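Side-chain contacts in probable branched-chain-amino-acid aminotransferase (Thermotoga maritima MSB8, PDB 3CSW), which probably transfers amino groups between branched-chain amino acids and 2-oxoglutarate, using pyridoxal 5'-phosphate as its cofactor: residues A56-T61 with D201-E206; Y60-R65 with A143-G148. One frame throughout, in Å; residues are numbered along the deposited sequence. Where two conformers were deposited one is given.

Contact 1. Residues A56-T61 with D201-E206. With PLP (pyridoxal-5'-phosphate), chain E.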
ATOM      1  N   ALA A  56     -21.874  -6.940  29.407  1.00 29.24           N
ATOM      2  CA  ALA A  56     -21.415  -8.320  29.449  1.00 29.77           C
ATOM      3  C   ALA A  56     -21.740  -9.090  28.163  1.00 31.05           C
ATOM      4  O   ALA A  56     -20.875  -9.772  27.604  1.00 32.83           O
ATOM      5  CB  ALA A  56     -21.944  -9.035  30.673  1.00 26.48           C
ATOM      6  N   TYR A  57     -22.966  -8.952  27.672  1.00 30.92           N
ATOM      7  CA  TYR A  57     -23.384  -9.622  26.445  1.00 30.67           C
ATOM      8  C   TYR A  57     -22.594  -9.117  25.225  1.00 29.48           C
ATOM      9  O   TYR A  57     -22.167  -9.903  24.403  1.00 29.61           O
ATOM     10  CB  TYR A  57     -24.904  -9.468  26.207  1.00 32.26           C
ATOM     11  CG  TYR A  57     -25.356 -10.282  25.021  1.00 33.33           C
ATOM     12  CD1 TYR A  57     -25.315 -11.673  25.065  1.00 36.76           C
ATOM     13  CD2 TYR A  57     -25.768  -9.670  23.841  1.00 36.07           C
ATOM     14  CE1 TYR A  57     -25.678 -12.435  23.972  1.00 35.90           C
ATOM     15  CE2 TYR A  57     -26.132 -10.423  22.741  1.00 37.83           C
ATOM     16  CZ  TYR A  57     -26.089 -11.806  22.810  1.00 37.35           C
ATOM     17  OH  TYR A  57     -26.453 -12.564  21.718  1.00 39.71           O
ATOM     18  N   LYS A  58     -22.401  -7.807  25.128  1.00 29.47           N
ATOM     19  CA  LYS A  58     -21.638  -7.215  24.038  1.00 30.50           C
ATOM     20  C   LYS A  58     -20.206  -7.733  23.994  1.00 31.08           C
ATOM     21  O   LYS A  58     -19.687  -8.030  22.919  1.00 33.06           O
ATOM     22  CB  LYS A  58     -21.641  -5.686  24.147  1.00 29.72           C
ATOM     23  CG  LYS A  58     -23.010  -5.095  23.859  1.00 32.51           C
ATOM     24  CD  LYS A  58     -23.040  -3.591  23.927  1.00 29.61           C
ATOM     25  CE  LYS A  58     -24.378  -3.070  23.408  1.00 32.39           C
ATOM     26  NZ  LYS A  58     -24.418  -1.577  23.612  1.00 40.14           N
ATOM     27  N   HIS A  59     -19.578  -7.836  25.162  1.00 31.47           N
ATOM     28  CA  HIS A  59     -18.225  -8.375  25.266  1.00 31.25           C
ATOM     29  C   HIS A  59     -18.170  -9.865  24.955  1.00 32.38           C
ATOM     30  O   HIS A  59     -17.240 -10.320  24.320  1.00 35.42           O
ATOM     31  CB  HIS A  59     -17.649  -8.101  26.648  1.00 31.43           C
ATOM     32  CG  HIS A  59     -17.179  -6.695  26.826  1.00 29.85           C
ATOM     33  ND1 HIS A  59     -16.006  -6.238  26.270  1.00 33.69           N
ATOM     34  CD2 HIS A  59     -17.722  -5.641  27.477  1.00 30.31           C
ATOM     35  CE1 HIS A  59     -15.846  -4.963  26.578  1.00 31.41           C
ATOM     36  NE2 HIS A  59     -16.861  -4.582  27.325  1.00 26.83           N
ATOM     37  N   TYR A  60     -19.162 -10.620  25.405  1.00 33.85           N
ATOM     38  CA  TYR A  60     -19.265 -12.046  25.087  1.00 33.56           C
ATOM     39  C   TYR A  60     -19.342 -12.299  23.575  1.00 34.36           C
ATOM     40  O   TYR A  60     -18.691 -13.199  23.053  1.00 34.22           O
ATOM     41  CB  TYR A  60     -20.499 -12.656  25.765  1.00 32.80           C
ATOM     42  CG  TYR A  60     -20.625 -14.150  25.558  1.00 34.11           C
ATOM     43  CD1 TYR A  60     -19.882 -15.049  26.325  1.00 32.74           C
ATOM     44  CD2 TYR A  60     -21.457 -14.662  24.575  1.00 35.15           C
ATOM     45  CE1 TYR A  60     -19.977 -16.424  26.118  1.00 31.51           C
ATOM     46  CE2 TYR A  60     -21.563 -16.037  24.351  1.00 32.83           C
ATOM     47  CZ  TYR A  60     -20.827 -16.914  25.122  1.00 36.67           C
ATOM     48  OH  TYR A  60     -20.963 -18.280  24.896  1.00 37.99           O
ATOM     49  N   THR A  61     -20.147 -11.520  22.866  1.00 35.64           N
ATOM     50  CA  THR A  61     -20.288 -11.735  21.415  1.00 35.87           C
ATOM     51  C   THR A  61     -19.009 -11.337  20.663  1.00 35.82           C
ATOM     52  O   THR A  61     -18.691 -11.952  19.649  1.00 36.91           O
ATOM     53  CB  THR A  61     -21.559 -11.052  20.828  1.00 36.54           C
ATOM     54  OG1 THR A  61     -21.375  -9.640  20.784  1.00 39.20           O
ATOM     55  CG2 THR A  61     -22.791 -11.384  21.696  1.00 32.85           C
ATOM     56  N   ASP A 201     -14.211  -2.159  16.828  1.00 33.89           N
ATOM     57  CA  ASP A 201     -15.521  -1.561  17.147  1.00 34.59           C
ATOM     58  C   ASP A 201     -15.708  -1.542  18.665  1.00 34.09           C
ATOM     59  O   ASP A 201     -16.384  -2.392  19.243  1.00 32.22           O
ATOM     60  CB  ASP A 201     -16.687  -2.315  16.458  1.00 33.23           C
ATOM     61  CG  ASP A 201     -16.631  -3.838  16.673  1.00 40.36           C
ATOM     62  OD1 ASP A 201     -15.517  -4.398  16.864  1.00 39.22           O
ATOM     63  OD2 ASP A 201     -17.701  -4.479  16.644  1.00 43.30           O
ATOM     64  N   GLY A 202     -15.057  -0.587  19.307  1.00 32.60           N
ATOM     65  CA  GLY A 202     -15.129  -0.470  20.741  1.00 32.66           C
ATOM     66  C   GLY A 202     -16.550  -0.278  21.248  1.00 31.04           C
ATOM     67  O   GLY A 202     -17.366   0.423  20.621  1.00 32.78           O
ATOM     68  N   ILE A 203     -16.830  -0.921  22.370  1.00 29.20           N
ATOM     69  CA  ILE A 203     -18.124  -0.822  23.053  1.00 30.80           C
ATOM     70  C   ILE A 203     -18.368   0.574  23.673  1.00 30.11           C
ATOM     71  O   ILE A 203     -19.511   1.033  23.701  1.00 30.73           O
ATOM     72  CB  ILE A 203     -18.273  -1.949  24.109  1.00 30.89           C
ATOM     73  CG1 ILE A 203     -18.336  -3.290  23.358  1.00 29.98           C
ATOM     74  CG2 ILE A 203     -19.490  -1.675  25.063  1.00 27.86           C
ATOM     75  CD1 ILE A 203     -18.255  -4.515  24.202  1.00 35.46           C
ATOM     76  N   THR A 204     -17.312   1.247  24.146  1.00 29.55           N
ATOM     77  CA  THR A 204     -17.438   2.644  24.636  1.00 30.94           C
ATOM     78  C   THR A 204     -17.743   3.592  23.479  1.00 30.55           C
ATOM     79  O   THR A 204     -18.606   4.455  23.572  1.00 32.19           O
ATOM     80  CB  THR A 204     -16.159   3.143  25.368  1.00 31.15           C
ATOM     81  OG1 THR A 204     -15.628   2.100  26.185  1.00 32.95           O
ATOM     82  CG2 THR A 204     -16.451   4.395  26.239  1.00 26.32           C
ATOM     83  N   ARG A 205     -17.002   3.427  22.389  1.00 31.85           N
ATOM     84  CA  ARG A 205     -17.252   4.154  21.142  1.00 29.45           C
ATOM     85  C   ARG A 205     -18.723   4.079  20.700  1.00 27.60           C
ATOM     86  O   ARG A 205     -19.336   5.075  20.403  1.00 29.21           O
ATOM     87  CB  ARG A 205     -16.325   3.578  20.063  1.00 29.01           C
ATOM     88  CG  ARG A 205     -16.567   4.038  18.626  1.00 28.03           C
ATOM     89  CD  ARG A 205     -15.841   3.154  17.650  1.00 28.31           C
ATOM     90  NE  ARG A 205     -15.957   3.673  16.297  1.00 28.49           N
ATOM     91  CZ  ARG A 205     -16.977   3.412  15.482  1.00 30.77           C
ATOM     92  NH1 ARG A 205     -17.975   2.621  15.868  1.00 32.18           N
ATOM     93  NH2 ARG A 205     -16.984   3.937  14.269  1.00 28.03           N
ATOM     94  N   GLU A 206     -19.257   2.878  20.619  1.00 26.50           N
ATOM     95  CA  GLU A 206     -20.619   2.625  20.217  1.00 31.60           C
ATOM     96  C   GLU A 206     -21.598   3.402  21.094  1.00 30.83           C
ATOM     97  O   GLU A 206     -22.483   4.078  20.572  1.00 29.94           O
ATOM     98  CB  GLU A 206     -20.848   1.111  20.319  1.00 32.66           C
ATOM     99  CG  GLU A 206     -22.229   0.530  20.081  1.00 42.74           C
ATOM    100  CD  GLU A 206     -22.271  -0.932  20.626  1.00 44.84           C
ATOM    101  OE1 GLU A 206     -21.579  -1.839  20.080  1.00 53.90           O
ATOM    102  OE2 GLU A 206     -22.940  -1.149  21.652  1.00 56.85           O
TER
HETATM  103  N1  PLP E 300      -8.870  -0.066  20.319  1.00 37.69           N
HETATM  104  C2  PLP E 300      -8.021  -1.087  20.736  1.00 44.18           C
HETATM  105  C2A PLP E 300      -6.830  -1.394  19.882  1.00 37.75           C
HETATM  106  C3  PLP E 300      -8.296  -1.789  21.930  1.00 50.38           C
HETATM  107  O3  PLP E 300      -7.427  -2.742  22.406  1.00 51.69           O
HETATM  108  C4  PLP E 300      -9.439  -1.447  22.693  1.00 53.30           C
HETATM  109  C4A PLP E 300      -9.721  -2.134  24.001  1.00 53.47           C
HETATM  110  O4A PLP E 300      -9.153  -1.751  25.041  1.00 64.86           O
HETATM  111  C5  PLP E 300     -10.277  -0.408  22.254  1.00 43.80           C
HETATM  112  C6  PLP E 300      -9.985   0.263  21.064  1.00 36.73           C
HETATM  113  C5A PLP E 300     -11.373   0.149  23.133  1.00 42.16           C
HETATM  114  O4P PLP E 300     -12.541  -0.654  23.033  1.00 44.26           O
HETATM  115  P   PLP E 300     -13.654  -0.737  24.223  1.00 42.88           P
HETATM  116  O1P PLP E 300     -14.620  -1.907  23.947  1.00 40.80           O
HETATM  117  O2P PLP E 300     -14.429   0.550  24.268  1.00 35.11           O
HETATM  118  O3P PLP E 300     -12.865  -0.948  25.507  1.00 42.59           O

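Contact 2. Residues Y60-R65 with A143-G148. With PLP (pyridoxal-5'-phosphate), chain E.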
ATOM      1  N   TYR A  60     -19.162 -10.620  25.405  1.00 33.85           N
ATOM      2  CA  TYR A  60     -19.265 -12.046  25.087  1.00 33.56           C
ATOM      3  C   TYR A  60     -19.342 -12.299  23.575  1.00 34.36           C
ATOM      4  O   TYR A  60     -18.691 -13.199  23.053  1.00 34.22           O
ATOM      5  CB  TYR A  60     -20.499 -12.656  25.765  1.00 32.80           C
ATOM      6  CG  TYR A  60     -20.625 -14.150  25.558  1.00 34.11           C
ATOM      7  CD1 TYR A  60     -19.882 -15.049  26.325  1.00 32.74           C
ATOM      8  CD2 TYR A  60     -21.457 -14.662  24.575  1.00 35.15           C
ATOM      9  CE1 TYR A  60     -19.977 -16.424  26.118  1.00 31.51           C
ATOM     10  CE2 TYR A  60     -21.563 -16.037  24.351  1.00 32.83           C
ATOM     11  CZ  TYR A  60     -20.827 -16.914  25.122  1.00 36.67           C
ATOM     12  OH  TYR A  60     -20.963 -18.280  24.896  1.00 37.99           O
ATOM     13  N   THR A  61     -20.147 -11.520  22.866  1.00 35.64           N
ATOM     14  CA  THR A  61     -20.288 -11.735  21.415  1.00 35.87           C
ATOM     15  C   THR A  61     -19.009 -11.337  20.663  1.00 35.82           C
ATOM     16  O   THR A  61     -18.691 -11.952  19.649  1.00 36.91           O
ATOM     17  CB  THR A  61     -21.559 -11.052  20.828  1.00 36.54           C
ATOM     18  OG1 THR A  61     -21.375  -9.640  20.784  1.00 39.20           O
ATOM     19  CG2 THR A  61     -22.791 -11.384  21.696  1.00 32.85           C
ATOM     20  N   ARG A  62     -18.283 -10.328  21.147  1.00 35.84           N
ATOM     21  CA  ARG A  62     -16.999  -9.926  20.549  0.50 37.36           C
ATOM     22  C   ARG A  62     -15.975 -11.023  20.767  1.00 37.02           C
ATOM     23  O   ARG A  62     -15.158 -11.299  19.892  1.00 38.09           O
ATOM     24  CB  ARG A  62     -16.428  -8.632  21.155  0.50 37.18           C
ATOM     25  CG  ARG A  62     -16.547  -7.366  20.310  0.50 39.36           C
ATOM     26  CD  ARG A  62     -15.233  -6.551  20.346  0.50 37.53           C
ATOM     27  NE  ARG A  62     -14.832  -6.170  21.703  0.50 37.14           N
ATOM     28  CZ  ARG A  62     -14.483  -4.946  22.095  0.50 33.78           C
ATOM     29  NH1 ARG A  62     -14.456  -3.931  21.248  0.50 35.26           N
ATOM     30  NH2 ARG A  62     -14.141  -4.741  23.353  0.50 29.03           N
ATOM     31  N   LEU A  63     -16.010 -11.625  21.957  1.00 38.12           N
ATOM     32  CA  LEU A  63     -15.111 -12.730  22.294  1.00 37.28           C
ATOM     33  C   LEU A  63     -15.378 -13.880  21.321  1.00 39.31           C
ATOM     34  O   LEU A  63     -14.450 -14.423  20.726  1.00 37.18           O
ATOM     35  CB  LEU A  63     -15.289 -13.175  23.756  1.00 35.73           C
ATOM     36  CG  LEU A  63     -14.281 -14.170  24.367  1.00 37.83           C
ATOM     37  CD1 LEU A  63     -12.847 -13.596  24.489  1.00 32.71           C
ATOM     38  CD2 LEU A  63     -14.747 -14.636  25.741  1.00 34.46           C
ATOM     39  N   LYS A  64     -16.648 -14.234  21.141  1.00 42.16           N
ATOM     40  CA  LYS A  64     -17.016 -15.295  20.198  1.00 46.12           C
ATOM     41  C   LYS A  64     -16.516 -14.995  18.768  1.00 44.56           C
ATOM     42  O   LYS A  64     -15.974 -15.860  18.079  1.00 45.92           O
ATOM     43  CB  LYS A  64     -18.530 -15.506  20.206  1.00 46.98           C
ATOM     44  CG  LYS A  64     -18.962 -16.675  19.343  1.00 53.98           C
ATOM     45  CD  LYS A  64     -20.460 -17.031  19.483  1.00 56.84           C
ATOM     46  CE  LYS A  64     -20.748 -18.403  18.824  1.00 65.60           C
ATOM     47  NZ  LYS A  64     -19.876 -18.671  17.602  1.00 66.06           N
ATOM     48  N   ARG A  65     -16.685 -13.756  18.343  1.00 42.32           N
ATOM     49  CA  ARG A  65     -16.231 -13.322  17.036  1.00 43.27           C
ATOM     50  C   ARG A  65     -14.709 -13.426  16.878  1.00 43.57           C
ATOM     51  O   ARG A  65     -14.238 -13.859  15.829  1.00 45.30           O
ATOM     52  CB  ARG A  65     -16.706 -11.889  16.754  1.00 42.46           C
ATOM     53  CG  ARG A  65     -16.308 -11.377  15.393  1.00 43.37           C
ATOM     54  CD  ARG A  65     -16.712  -9.939  15.215  1.00 50.76           C
ATOM     55  NE  ARG A  65     -15.905  -9.067  16.062  1.00 53.20           N
ATOM     56  CZ  ARG A  65     -16.125  -7.772  16.240  1.00 44.68           C
ATOM     57  NH1 ARG A  65     -17.131  -7.170  15.621  1.00 53.77           N
ATOM     58  NH2 ARG A  65     -15.332  -7.083  17.049  1.00 47.06           N
ATOM     59  N   ALA A 143     -10.450  -6.477  13.896  1.00 36.78           N
ATOM     60  CA  ALA A 143     -11.307  -6.854  15.022  1.00 40.14           C
ATOM     61  C   ALA A 143     -10.836  -8.098  15.783  1.00 40.78           C
ATOM     62  O   ALA A 143     -11.477  -8.482  16.752  1.00 44.32           O
ATOM     63  CB  ALA A 143     -12.777  -7.043  14.552  1.00 40.06           C
ATOM     64  N   LEU A 144      -9.750  -8.746  15.361  1.00 38.16           N
ATOM     65  CA  LEU A 144      -9.188  -9.863  16.157  1.00 36.71           C
ATOM     66  C   LEU A 144      -8.448  -9.321  17.409  1.00 37.19           C
ATOM     67  O   LEU A 144      -7.338  -8.791  17.302  1.00 37.40           O
ATOM     68  CB  LEU A 144      -8.263 -10.757  15.305  1.00 34.87           C
ATOM     69  CG  LEU A 144      -7.460 -11.864  16.018  1.00 36.02           C
ATOM     70  CD1 LEU A 144      -8.379 -12.849  16.786  1.00 35.13           C
ATOM     71  CD2 LEU A 144      -6.559 -12.600  15.042  1.00 32.16           C
ATOM     72  N   LYS A 145      -9.064  -9.459  18.583  1.00 37.18           N
ATOM     73  CA  LYS A 145      -8.442  -9.046  19.844  1.00 36.40           C
ATOM     74  C   LYS A 145      -7.677 -10.230  20.386  1.00 35.81           C
ATOM     75  O   LYS A 145      -8.268 -11.102  21.048  1.00 34.64           O
ATOM     76  CB  LYS A 145      -9.465  -8.641  20.889  1.00 37.42           C
ATOM     77  CG  LYS A 145      -9.966  -7.251  20.816  1.00 44.84           C
ATOM     78  CD  LYS A 145     -10.988  -6.988  21.935  1.00 45.34           C
ATOM     79  CE  LYS A 145     -10.346  -6.519  23.207  1.00 48.55           C
ATOM     80  NZ  LYS A 145     -10.326  -5.023  23.261  1.00 57.16           N
ATOM     81  N   ILE A 146      -6.379 -10.256  20.071  1.00 34.94           N
ATOM     82  CA  ILE A 146      -5.468 -11.327  20.435  1.00 33.38           C
ATOM     83  C   ILE A 146      -4.246 -10.686  21.152  1.00 33.12           C
ATOM     84  O   ILE A 146      -3.825  -9.577  20.808  1.00 34.46           O
ATOM     85  CB  ILE A 146      -5.144 -12.244  19.226  1.00 34.24           C
ATOM     86  CG1 ILE A 146      -4.476 -13.541  19.716  1.00 32.84           C
ATOM     87  CG2 ILE A 146      -4.288 -11.511  18.152  1.00 29.24           C
ATOM     88  CD1 ILE A 146      -4.551 -14.687  18.755  1.00 32.18           C
ATOM     89  N   THR A 147      -3.757 -11.341  22.202  1.00 30.51           N
ATOM     90  CA  THR A 147      -2.760 -10.750  23.111  1.00 30.39           C
ATOM     91  C   THR A 147      -1.391 -10.454  22.464  1.00 31.72           C
ATOM     92  O   THR A 147      -0.659  -9.558  22.909  1.00 30.57           O
ATOM     93  CB  THR A 147      -2.521 -11.652  24.354  1.00 29.94           C
ATOM     94  OG1 THR A 147      -2.223 -12.991  23.915  1.00 27.92           O
ATOM     95  CG2 THR A 147      -3.748 -11.636  25.308  1.00 26.24           C
ATOM     96  N   GLY A 148      -1.054 -11.204  21.421  1.00 30.76           N
ATOM     97  CA  GLY A 148       0.235 -11.054  20.764  1.00 31.42           C
ATOM     98  C   GLY A 148       0.293 -10.258  19.485  1.00 27.98           C
ATOM     99  O   GLY A 148       1.363 -10.174  18.904  1.00 30.50           O
TER
HETATM  100  N1  PLP E 300      -8.870  -0.066  20.319  1.00 37.69           N
HETATM  101  C2  PLP E 300      -8.021  -1.087  20.736  1.00 44.18           C
HETATM  102  C2A PLP E 300      -6.830  -1.394  19.882  1.00 37.75           C
HETATM  103  C3  PLP E 300      -8.296  -1.789  21.930  1.00 50.38           C
HETATM  104  O3  PLP E 300      -7.427  -2.742  22.406  1.00 51.69           O
HETATM  105  C4  PLP E 300      -9.439  -1.447  22.693  1.00 53.30           C
HETATM  106  C4A PLP E 300      -9.721  -2.134  24.001  1.00 53.47           C
HETATM  107  O4A PLP E 300      -9.153  -1.751  25.041  1.00 64.86           O
HETATM  108  C5  PLP E 300     -10.277  -0.408  22.254  1.00 43.80           C
HETATM  109  C6  PLP E 300      -9.985   0.263  21.064  1.00 36.73           C
HETATM  110  C5A PLP E 300     -11.373   0.149  23.133  1.00 42.16           C
HETATM  111  O4P PLP E 300     -12.541  -0.654  23.033  1.00 44.26           O
HETATM  112  P   PLP E 300     -13.654  -0.737  24.223  1.00 42.88           P
HETATM  113  O1P PLP E 300     -14.620  -1.907  23.947  1.00 40.80           O
HETATM  114  O2P PLP E 300     -14.429   0.550  24.268  1.00 35.11           O
HETATM  115  O3P PLP E 300     -12.865  -0.948  25.507  1.00 42.59           O
HETATM  116  O   HOH W   1     -13.678  -9.435  17.960  1.00 40.90           O

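Contact 1. Residues A56-T61 with D201-E206
The phosphate-binding N terminus of helix 203-214 meets helix 56-68 here, Ile203 and Glu206 facing Lys58 and His59. Ile203 CD1 sits over the middle of the His59 imidazole, 3.3 Å from the ring centroid and 4° off the ring normal, a close, centred CH-pi contact. Because CG1 stands anti to the carbonyl carbon (chi1 -66°) and the chain then runs on extended, that methyl reaches the ring and also touches Lys58 CB at 3.6 Å. The extended chain of Lys58 crosses Ile203 at a slant, CD nearing Ile203 CG2, and its ammonium meets the carboxylate of Glu206, which arrives from the opposite direction. The resulting salt bridge is modelled very short, Lys58 NZ to Glu206 OE2 at 2.5 Å, a length to be read with caution. Glu280 and Asn281 also bind this ammonium; an alanine in place of Lys58 would probably leave the neighbouring carboxylates of Glu206 and Glu280 without the cation they share.

Backbone and side chain of the same helix start hold the cofactor, illustrating how an N-terminal turn serves as an anion site. Ile203 N donates to PLP O1P at 2.9 Å, while PLP O2P takes both Thr204 N at 3.0 Å and Thr204 OG1 at 2.7 Å. At the N-cap, Gly202 lies so near the phosphate ester oxygen that a side chain would clash with it. The contact bridges two sheets: His59 ND1 is hydrogen-bonded to Glu44 of strand 42-49 in the antiparallel sheet, and Thr204 packs on Thr238 of strand 234-239 in a mixed one.

Contact 2. Residues Y60-R65 with A143-G148
Two guanidinium groups of helix 56-68 meet the loop 143-148, each offering it a face. Over one face of Arg62 lies the aliphatic part of Lys145, with CD 3.8 Å above the plane and displaced toward the rim; the phosphate oxygen O1P of PLP approaches at the edge. Lys145 NZ lies over the same guanidinium, 3.8 Å from Arg62 NH2. Over one face of Arg65 sits the methyl of Ala143, its CB 3.6 Å from Arg65 NH2, and a water lies in plane at the edge.

Two conformers of Arg62 were deposited, one of them described here. Arg62 NH2 donates to PLP O1P at 2.9 Å, whereas Arg62 NH1 adds a weak bond to the same oxygen. Glu44 pairs with Arg62 NE, so phosphate and carboxylate supply negative charge near the two cations. Arg62 grips the phosphate while Lys145 NZ lies at the aldehyde end of the cofactor; the pair lines the PLP pocket of this class-IV aminotransferase, where helix 56-68 faces the loop between strand 125-129 and helix 150-156. Lys145, by similarity the residue that carries the cofactor as an internal aldimine, is not attached in this structure: its NZ stands 3.0 Å from PLP C4A. Bends at chi3 (88°) and chi4 (94°) fold the end of its chain toward that aldehyde.

The Arg65 chain starts anti to the backbone N and turns at chi3 (70°), which lays the guanidinium flat against Ala143. Arg65 NH2 also forms a salt bridge with Asp201. The edge water accepts from Arg65 NE at 2.9 Å and donates to Ala143 O at 2.7 Å and to Arg62 O at 3.1 Å, joining helix and loop. Thr147 OG1 is hydrogen-bonded to Leu38 O of the second subunit.

How the contacts relate
Both contacts start from helix 56-68, contact 1 using its first turns and contact 2 the turns that follow, so that Tyr60 and Thr61 belong to both; their centres lie about 10 Å apart. Along the chain, the loop 143-148 comes next and segment 201-206 last, all within one class-IV aminotransferase range. A salt bridge joins the two directly, Arg65 NH2 to Asp201 OD1 at 2.7 Å, and Glu44 of strand 42-49 serves His59 and Arg62 alike. One helix thereby brings together two distant parts of the sequence round PLP: contact 1 reaches its phosphate alone, while contact 2 spans phosphate and aldehyde.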